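Local coordinates for putative sortase (Streptococcus pneumoniae, PDB 2W1K), which is a class C sortase, a transpeptidase that probably links pilin subunits covalently during assembly of the pneumococcal pilus fibre, at residues N39-P44 / E159-V164; L80-H85 / A92-T97. All coordinates share one frame; numbering follows the deposited sequence.

Interaction 1 (N39-P44 / E159-V164)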
ATOM      1  N   ASN A  39     -16.557  -2.469  10.128  1.00 66.40           N
ATOM      2  CA  ASN A  39     -17.218  -3.298   9.088  1.00 66.55           C
ATOM      3  C   ASN A  39     -17.106  -2.949   7.580  1.00 65.27           C
ATOM      4  O   ASN A  39     -16.332  -3.578   6.822  1.00 65.53           O
ATOM      5  CB  ASN A  39     -18.652  -3.712   9.470  1.00 67.22           C
ATOM      6  CG  ASN A  39     -18.755  -5.222   9.685  1.00 70.23           C
ATOM      7  OD1 ASN A  39     -18.414  -6.011   8.780  1.00 72.13           O
ATOM      8  ND2 ASN A  39     -19.185  -5.637  10.891  1.00 71.44           N
ATOM      9  N   ARG A  40     -17.886  -1.957   7.155  1.00 62.95           N
ATOM     10  CA  ARG A  40     -17.806  -1.458   5.794  1.00 60.01           C
ATOM     11  C   ARG A  40     -16.434  -0.783   5.473  1.00 57.24           C
ATOM     12  O   ARG A  40     -15.926   0.151   6.149  1.00 57.02           O
ATOM     13  CB  ARG A  40     -19.022  -0.572   5.453  1.00 60.52           C
ATOM     14  CG  ARG A  40     -20.317  -1.384   5.158  1.00 64.17           C
ATOM     15  CD  ARG A  40     -21.429  -0.528   4.523  1.00 69.89           C
ATOM     16  NE  ARG A  40     -21.063  -0.188   3.151  1.00 74.73           N
ATOM     17  CZ  ARG A  40     -20.658   1.016   2.738  1.00 77.39           C
ATOM     18  NH1 ARG A  40     -20.320   1.181   1.462  1.00 78.71           N
ATOM     19  NH2 ARG A  40     -20.596   2.050   3.583  1.00 76.66           N
ATOM     20  N   ILE A  41     -15.805  -1.364   4.469  1.00 52.81           N
ATOM     21  CA  ILE A  41     -14.681  -0.760   3.833  1.00 46.71           C
ATOM     22  C   ILE A  41     -15.337   0.288   2.920  1.00 45.04           C
ATOM     23  O   ILE A  41     -16.338  -0.001   2.381  1.00 45.67           O
ATOM     24  CB  ILE A  41     -13.934  -1.856   3.066  1.00 44.92           C
ATOM     25  CG1 ILE A  41     -13.214  -2.724   4.099  1.00 38.56           C
ATOM     26  CG2 ILE A  41     -13.048  -1.233   1.980  1.00 42.21           C
ATOM     27  CD1 ILE A  41     -12.974  -4.093   3.710  1.00 35.84           C
ATOM     28  N   VAL A  42     -14.812   1.486   2.761  1.00 42.09           N
ATOM     29  CA  VAL A  42     -15.468   2.463   1.870  1.00 40.34           C
ATOM     30  C   VAL A  42     -14.761   2.405   0.513  1.00 39.67           C
ATOM     31  O   VAL A  42     -13.545   2.187   0.469  1.00 38.46           O
ATOM     32  CB  VAL A  42     -15.454   3.897   2.515  1.00 40.00           C
ATOM     33  CG1 VAL A  42     -15.666   4.981   1.529  1.00 37.77           C
ATOM     34  CG2 VAL A  42     -16.484   3.962   3.643  1.00 41.47           C
ATOM     35  N   ASP A  43     -15.492   2.587  -0.599  1.00 38.01           N
ATOM     36  CA  ASP A  43     -14.799   2.775  -1.861  1.00 36.30           C
ATOM     37  C   ASP A  43     -13.858   3.960  -1.855  1.00 35.23           C
ATOM     38  O   ASP A  43     -14.287   5.051  -1.595  1.00 35.63           O
ATOM     39  CB  ASP A  43     -15.718   2.937  -3.051  1.00 35.84           C
ATOM     40  CG  ASP A  43     -14.923   2.912  -4.361  1.00 36.83           C
ATOM     41  OD1 ASP A  43     -14.244   1.880  -4.598  1.00 36.62           O
ATOM     42  OD2 ASP A  43     -14.959   3.880  -5.127  1.00 35.66           O
ATOM     43  N   PRO A  44     -12.557   3.729  -2.138  1.00 35.80           N
ATOM     44  CA  PRO A  44     -11.537   4.782  -2.150  1.00 35.25           C
ATOM     45  C   PRO A  44     -11.707   5.812  -3.271  1.00 36.20           C
ATOM     46  O   PRO A  44     -11.182   6.901  -3.182  1.00 35.77           O
ATOM     47  CB  PRO A  44     -10.237   4.009  -2.332  1.00 35.33           C
ATOM     48  CG  PRO A  44     -10.662   2.755  -2.988  1.00 36.90           C
ATOM     49  CD  PRO A  44     -11.965   2.399  -2.405  1.00 34.47           C
ATOM     50  N   GLU A 159     -17.132  -6.018   0.134  1.00 39.94           N
ATOM     51  CA  GLU A 159     -16.776  -7.306   0.662  1.00 39.78           C
ATOM     52  C   GLU A 159     -15.638  -7.990  -0.126  1.00 39.01           C
ATOM     53  O   GLU A 159     -14.883  -8.778   0.419  1.00 37.91           O
ATOM     54  CB  GLU A 159     -17.985  -8.232   0.769  1.00 41.71           C
ATOM     55  CG  GLU A 159     -19.177  -7.654   1.551  1.00 45.02           C
ATOM     56  CD  GLU A 159     -20.232  -6.895   0.676  1.00 51.87           C
ATOM     57  OE1 GLU A 159     -19.974  -6.570  -0.543  1.00 48.54           O
ATOM     58  OE2 GLU A 159     -21.364  -6.647   1.246  1.00 53.98           O
ATOM     59  N   LYS A 160     -15.526  -7.702  -1.402  1.00 36.89           N
ATOM     60  CA  LYS A 160     -14.527  -8.343  -2.185  1.00 38.06           C
ATOM     61  C   LYS A 160     -13.141  -7.806  -1.942  1.00 37.39           C
ATOM     62  O   LYS A 160     -12.182  -8.204  -2.613  1.00 36.90           O
ATOM     63  CB  LYS A 160     -14.801  -8.125  -3.642  1.00 39.43           C
ATOM     64  CG  LYS A 160     -16.102  -8.666  -4.062  1.00 43.86           C
ATOM     65  CD  LYS A 160     -16.018  -9.458  -5.331  1.00 46.95           C
ATOM     66  CE  LYS A 160     -17.436  -9.766  -5.850  1.00 52.05           C
ATOM     67  NZ  LYS A 160     -17.526  -9.718  -7.382  1.00 57.07           N
ATOM     68  N   LEU A 161     -13.033  -6.869  -1.010  1.00 36.72           N
ATOM     69  CA  LEU A 161     -11.723  -6.324  -0.548  1.00 35.43           C
ATOM     70  C   LEU A 161     -11.211  -7.071   0.683  1.00 35.46           C
ATOM     71  O   LEU A 161     -10.064  -6.882   1.065  1.00 34.14           O
ATOM     72  CB  LEU A 161     -11.836  -4.811  -0.237  1.00 34.29           C
ATOM     73  CG  LEU A 161     -12.152  -3.846  -1.433  1.00 38.97           C
ATOM     74  CD1 LEU A 161     -12.137  -2.369  -1.057  1.00 30.47           C
ATOM     75  CD2 LEU A 161     -11.243  -4.110  -2.600  1.00 35.29           C
ATOM     76  N   GLU A 162     -12.053  -7.884   1.321  1.00 32.70           N
ATOM     77  CA  GLU A 162     -11.629  -8.540   2.519  1.00 35.08           C
ATOM     78  C   GLU A 162     -10.844  -9.791   2.226  1.00 33.82           C
ATOM     79  O   GLU A 162     -10.934 -10.308   1.182  1.00 33.57           O
ATOM     80  CB  GLU A 162     -12.841  -8.989   3.313  1.00 34.30           C
ATOM     81  CG  GLU A 162     -13.749  -7.902   3.459  1.00 39.76           C
ATOM     82  CD  GLU A 162     -14.782  -8.188   4.482  1.00 46.07           C
ATOM     83  OE1 GLU A 162     -15.704  -9.007   4.221  1.00 40.63           O
ATOM     84  OE2 GLU A 162     -14.635  -7.560   5.559  1.00 51.21           O
ATOM     85  N   SER A 163     -10.111 -10.271   3.202  1.00 34.34           N
ATOM     86  CA  SER A 163      -9.224 -11.406   3.019  1.00 36.21           C
ATOM     87  C   SER A 163     -10.097 -12.622   2.642  1.00 36.78           C
ATOM     88  O   SER A 163     -11.210 -12.761   3.093  1.00 36.11           O
ATOM     89  CB  SER A 163      -8.407 -11.672   4.327  1.00 34.80           C
ATOM     90  OG  SER A 163      -7.929 -13.025   4.405  1.00 37.23           O
ATOM     91  N   VAL A 164      -9.542 -13.554   1.914  1.00 37.35           N
ATOM     92  CA  VAL A 164     -10.321 -14.621   1.377  1.00 40.11           C
ATOM     93  C   VAL A 164      -9.575 -15.907   1.695  1.00 40.01           C
ATOM     94  O   VAL A 164      -9.967 -16.982   1.275  1.00 42.69           O
ATOM     95  CB  VAL A 164     -10.430 -14.328  -0.174  1.00 39.68           C
ATOM     96  CG1 VAL A 164      -9.885 -15.428  -0.995  1.00 44.67           C
ATOM     97  CG2 VAL A 164     -11.837 -13.932  -0.527  1.00 44.29           C
TER
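Ile-41, in an irregular extended run, faces Leu-161 at the end of a 3-10 turn with no hydrogen bond across the gap; the closest CA pair, Ile-41 CA and Glu-159 CA, is 7.6 Å apart. Side chains alone close that distance. The CB bonds of Ile-41 and Leu-161 each point toward the opposite segment, and the two side chains cross obliquely through their methyl groups. Ile-41 CG2 meets Leu-161 CD1 at 3.4 Å, tighter than usual for two carbons. A chi1 of -73° sets CG2 of Ile-41 opposite the backbone N, turning it to Leu-161 and the ethyl arm to Glu-162. That arm ends with Ile-41 CD1 3.9 Å from CG of Glu-162, which offers its aliphatic stem. Glu-162 N on Glu-159 O (3.1 Å) closes the 3-10 turn. Leu-161 also touches Ile-153 of strand 141-153. The sequence Asp-43, Pro-44, Phe-45 is consistent with the lid motif of class C sortases, in which a lid covers the active site; the salt bridge from Asp-43 to Arg-184 would fit such a lid. Arg-40 NE and Glu-159 OE2 remain 6.7 Å apart, too far for a salt bridge. The contact is therefore apolar: the loop between helix 18-34 and strand 65-69 meets the 159-164 segment by fit of carbon surfaces, without directional bonds.

Interaction 2 (L80-H85 / A92-T97)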
ATOM      1  N   LEU A  80      -1.900   7.183   4.811  1.00 27.78           N
ATOM      2  CA  LEU A  80      -2.998   6.468   5.500  1.00 28.38           C
ATOM      3  C   LEU A  80      -4.370   7.112   5.262  1.00 28.47           C
ATOM      4  O   LEU A  80      -4.662   8.253   5.777  1.00 27.32           O
ATOM      5  CB  LEU A  80      -2.715   6.460   7.015  1.00 26.94           C
ATOM      6  CG  LEU A  80      -1.388   5.767   7.410  1.00 29.43           C
ATOM      7  CD1 LEU A  80      -1.281   5.822   8.959  1.00 23.80           C
ATOM      8  CD2 LEU A  80      -1.373   4.298   6.876  1.00 25.48           C
ATOM      9  N   GLY A  81      -5.281   6.330   4.683  1.00 28.14           N
ATOM     10  CA  GLY A  81      -6.604   6.868   4.351  1.00 27.47           C
ATOM     11  C   GLY A  81      -6.736   7.466   2.943  1.00 27.68           C
ATOM     12  O   GLY A  81      -5.989   8.324   2.555  1.00 27.97           O
ATOM     13  N   ALA A  82      -7.678   6.971   2.162  1.00 28.52           N
ATOM     14  CA  ALA A  82      -7.590   7.132   0.753  1.00 29.67           C
ATOM     15  C   ALA A  82      -8.635   8.208   0.475  1.00 30.16           C
ATOM     16  O   ALA A  82      -9.733   7.869   0.168  1.00 30.52           O
ATOM     17  CB  ALA A  82      -8.004   5.762   0.025  1.00 29.00           C
ATOM     18  N   ASP A  83      -8.324   9.475   0.676  1.00 29.23           N
ATOM     19  CA  ASP A  83      -9.249  10.563   0.293  1.00 27.89           C
ATOM     20  C   ASP A  83      -8.619  11.271  -0.935  1.00 26.74           C
ATOM     21  O   ASP A  83      -7.520  10.934  -1.396  1.00 25.21           O
ATOM     22  CB  ASP A  83      -9.438  11.555   1.441  1.00 24.57           C
ATOM     23  CG  ASP A  83      -8.105  12.024   1.990  1.00 31.02           C
ATOM     24  OD1 ASP A  83      -7.100  11.950   1.238  1.00 31.08           O
ATOM     25  OD2 ASP A  83      -7.987  12.351   3.193  1.00 31.73           O
ATOM     26  N   TYR A  84      -9.307  12.286  -1.424  1.00 26.62           N
ATOM     27  CA  TYR A  84      -8.864  13.077  -2.550  1.00 27.88           C
ATOM     28  C   TYR A  84      -7.509  13.655  -2.303  1.00 26.38           C
ATOM     29  O   TYR A  84      -6.699  13.688  -3.203  1.00 26.55           O
ATOM     30  CB  TYR A  84      -9.864  14.255  -2.730  1.00 28.69           C
ATOM     31  CG  TYR A  84      -9.549  15.217  -3.870  1.00 36.33           C
ATOM     32  CD1 TYR A  84     -10.222  15.087  -5.144  1.00 43.11           C
ATOM     33  CD2 TYR A  84      -8.600  16.268  -3.727  1.00 38.65           C
ATOM     34  CE1 TYR A  84      -9.988  16.013  -6.239  1.00 41.07           C
ATOM     35  CE2 TYR A  84      -8.334  17.162  -4.832  1.00 38.72           C
ATOM     36  CZ  TYR A  84      -9.043  17.012  -6.061  1.00 40.30           C
ATOM     37  OH  TYR A  84      -8.803  17.857  -7.106  1.00 46.26           O
ATOM     38  N   HIS A  85      -7.301  14.204  -1.101  1.00 26.62           N
ATOM     39  CA  HIS A  85      -6.078  14.896  -0.730  1.00 28.48           C
ATOM     40  C   HIS A  85      -4.926  13.931  -0.834  1.00 30.05           C
ATOM     41  O   HIS A  85      -3.977  14.175  -1.605  1.00 29.68           O
ATOM     42  CB  HIS A  85      -6.268  15.467   0.683  1.00 30.69           C
ATOM     43  CG  HIS A  85      -5.026  15.989   1.340  1.00 34.24           C
ATOM     44  ND1 HIS A  85      -4.666  15.661   2.641  1.00 35.49           N
ATOM     45  CD2 HIS A  85      -4.035  16.797   0.867  1.00 40.45           C
ATOM     46  CE1 HIS A  85      -3.513  16.253   2.936  1.00 36.09           C
ATOM     47  NE2 HIS A  85      -3.127  16.979   1.898  1.00 36.71           N
ATOM     48  N   ALA A  92      -2.470   5.390  -1.249  1.00 28.47           N
ATOM     49  CA  ALA A  92      -3.130   5.571   0.098  1.00 28.51           C
ATOM     50  C   ALA A  92      -3.677   4.259   0.581  1.00 29.43           C
ATOM     51  O   ALA A  92      -4.423   3.600  -0.155  1.00 28.46           O
ATOM     52  CB  ALA A  92      -4.244   6.574   0.052  1.00 28.66           C
ATOM     53  N   HIS A  93      -3.335   3.877   1.831  1.00 27.78           N
ATOM     54  CA  HIS A  93      -3.889   2.676   2.398  1.00 26.30           C
ATOM     55  C   HIS A  93      -5.394   2.885   2.599  1.00 27.03           C
ATOM     56  O   HIS A  93      -5.843   3.999   2.944  1.00 26.73           O
ATOM     57  CB  HIS A  93      -3.183   2.362   3.721  1.00 24.39           C
ATOM     58  CG  HIS A  93      -3.884   1.325   4.516  1.00 27.51           C
ATOM     59  ND1 HIS A  93      -4.867   1.646   5.437  1.00 24.52           N
ATOM     60  CD2 HIS A  93      -3.787  -0.041   4.509  1.00 23.45           C
ATOM     61  CE1 HIS A  93      -5.356   0.534   5.943  1.00 24.32           C
ATOM     62  NE2 HIS A  93      -4.732  -0.501   5.401  1.00 23.06           N
ATOM     63  N   VAL A  94      -6.177   1.840   2.315  1.00 25.46           N
ATOM     64  CA  VAL A  94      -7.660   1.822   2.461  1.00 26.55           C
ATOM     65  C   VAL A  94      -8.106   1.450   3.877  1.00 27.69           C
ATOM     66  O   VAL A  94      -7.936   0.328   4.343  1.00 28.38           O
ATOM     67  CB  VAL A  94      -8.279   0.905   1.378  1.00 27.27           C
ATOM     68  CG1 VAL A  94      -9.843   0.825   1.514  1.00 26.25           C
ATOM     69  CG2 VAL A  94      -7.924   1.571  -0.060  1.00 23.54           C
ATOM     70  N   ASP A  95      -8.621   2.443   4.593  1.00 28.88           N
ATOM     71  CA  ASP A  95      -9.122   2.236   5.940  1.00 28.36           C
ATOM     72  C   ASP A  95     -10.105   1.069   5.976  1.00 28.78           C
ATOM     73  O   ASP A  95     -11.022   0.967   5.115  1.00 30.97           O
ATOM     74  CB  ASP A  95      -9.792   3.503   6.423  1.00 27.52           C
ATOM     75  CG  ASP A  95     -10.258   3.400   7.918  1.00 31.71           C
ATOM     76  OD1 ASP A  95      -9.454   3.134   8.833  1.00 32.33           O
ATOM     77  OD2 ASP A  95     -11.457   3.542   8.195  1.00 32.77           O
ATOM     78  N   GLY A  96      -9.951   0.212   6.993  1.00 28.26           N
ATOM     79  CA  GLY A  96     -10.864  -0.838   7.264  1.00 26.68           C
ATOM     80  C   GLY A  96     -10.188  -2.117   6.690  1.00 27.81           C
ATOM     81  O   GLY A  96     -10.714  -3.230   6.799  1.00 27.31           O
ATOM     82  N   THR A  97      -9.054  -1.960   6.030  1.00 28.12           N
ATOM     83  CA  THR A  97      -8.196  -3.157   5.700  1.00 28.23           C
ATOM     84  C   THR A  97      -6.923  -3.059   6.573  1.00 28.85           C
ATOM     85  O   THR A  97      -6.473  -1.957   6.934  1.00 31.05           O
ATOM     86  CB  THR A  97      -7.828  -3.275   4.220  1.00 27.29           C
ATOM     87  OG1 THR A  97      -6.873  -2.250   3.875  1.00 27.64           O
ATOM     88  CG2 THR A  97      -9.166  -3.148   3.364  1.00 27.31           C
TER
HETATM   89  O   HOH W   1      -9.517   5.016   3.176  1.00 31.33           O
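Ala-82 and Ala-92 point their methyl groups at each other, CB to CB at 3.8 Å, small side chains compatible with a close approach of the two backbones. Ala-92 CB also lies 3.5 Å from Gly-81 O. Val-94 directs its CB away from the other segment, yet its CG2 branch, beside its own backbone N, still reaches Ala-82 CB at 4.2 Å. Leu-80 and His-93 lie on one face of the sheet; there Leu-80 CD2 touches His-93 CB at 4.1 Å, while the imidazole runs on past the leucine. A chi1 of 167° sets His-93 CG opposite the backbone N and carries the ring away from Leu-80. The ring's NE2 makes a weak bond to Thr-97 O (2.7 Å), which sits at the ring edge in its plane; ND1 is hydrogen-bonded to Tyr-54 OH. Partners at both nitrogens, the NE2 one weak, would tend to limit rotation of the ring.

Leu-80 and His-93 form a parallel bridge between strands 74-80 and 91-93, joined by helix 84-89 in a beta-alpha-beta unit of the sortase beta-barrel fold. Asp-83 is the N-cap of that helix, its OD1 taking the backbone N of His-86. The bridge is supported by Gly-81 N donating to His-93 O at 3.0 Å, a bent bond (131° at the hydrogen) whose donor is tilted 22° from the carbonyl plane. Beyond the bridge, one water joins the two segments, accepting the N-H of both Ala-82 (N to water O, 2.9 Å) and Asp-95 (N to water O, 3.1 Å). From Val-94 to Thr-97 the chain makes a type II turn with Gly-96 in its third position; Val-94 O accepts from both N and OG1 of Thr-97.

How the interactions relate
Both contacts involve mainly buried residues, but the centre of interaction 2 lies about 9 Å from the centre of the chain and that of interaction 1 about 15 Å. Their centres are about 12 Å apart and they meet directly: Ile-41 CG2 packs on Val-94 CG1 at 3.8 Å, and Pro-44 CB on Ala-82 CB at 3.7 Å. Interaction 2 ties neighbouring parts of one beta-alpha-beta unit, with backbone and water-mediated bonds. Interaction 1 brings together loops more than a hundred residues apart through carbon contacts alone. Ile-41 thus sits between the 159-164 segment and the 94-97 turn, bringing the loop between helix 18-34 and strand 65-69 against both.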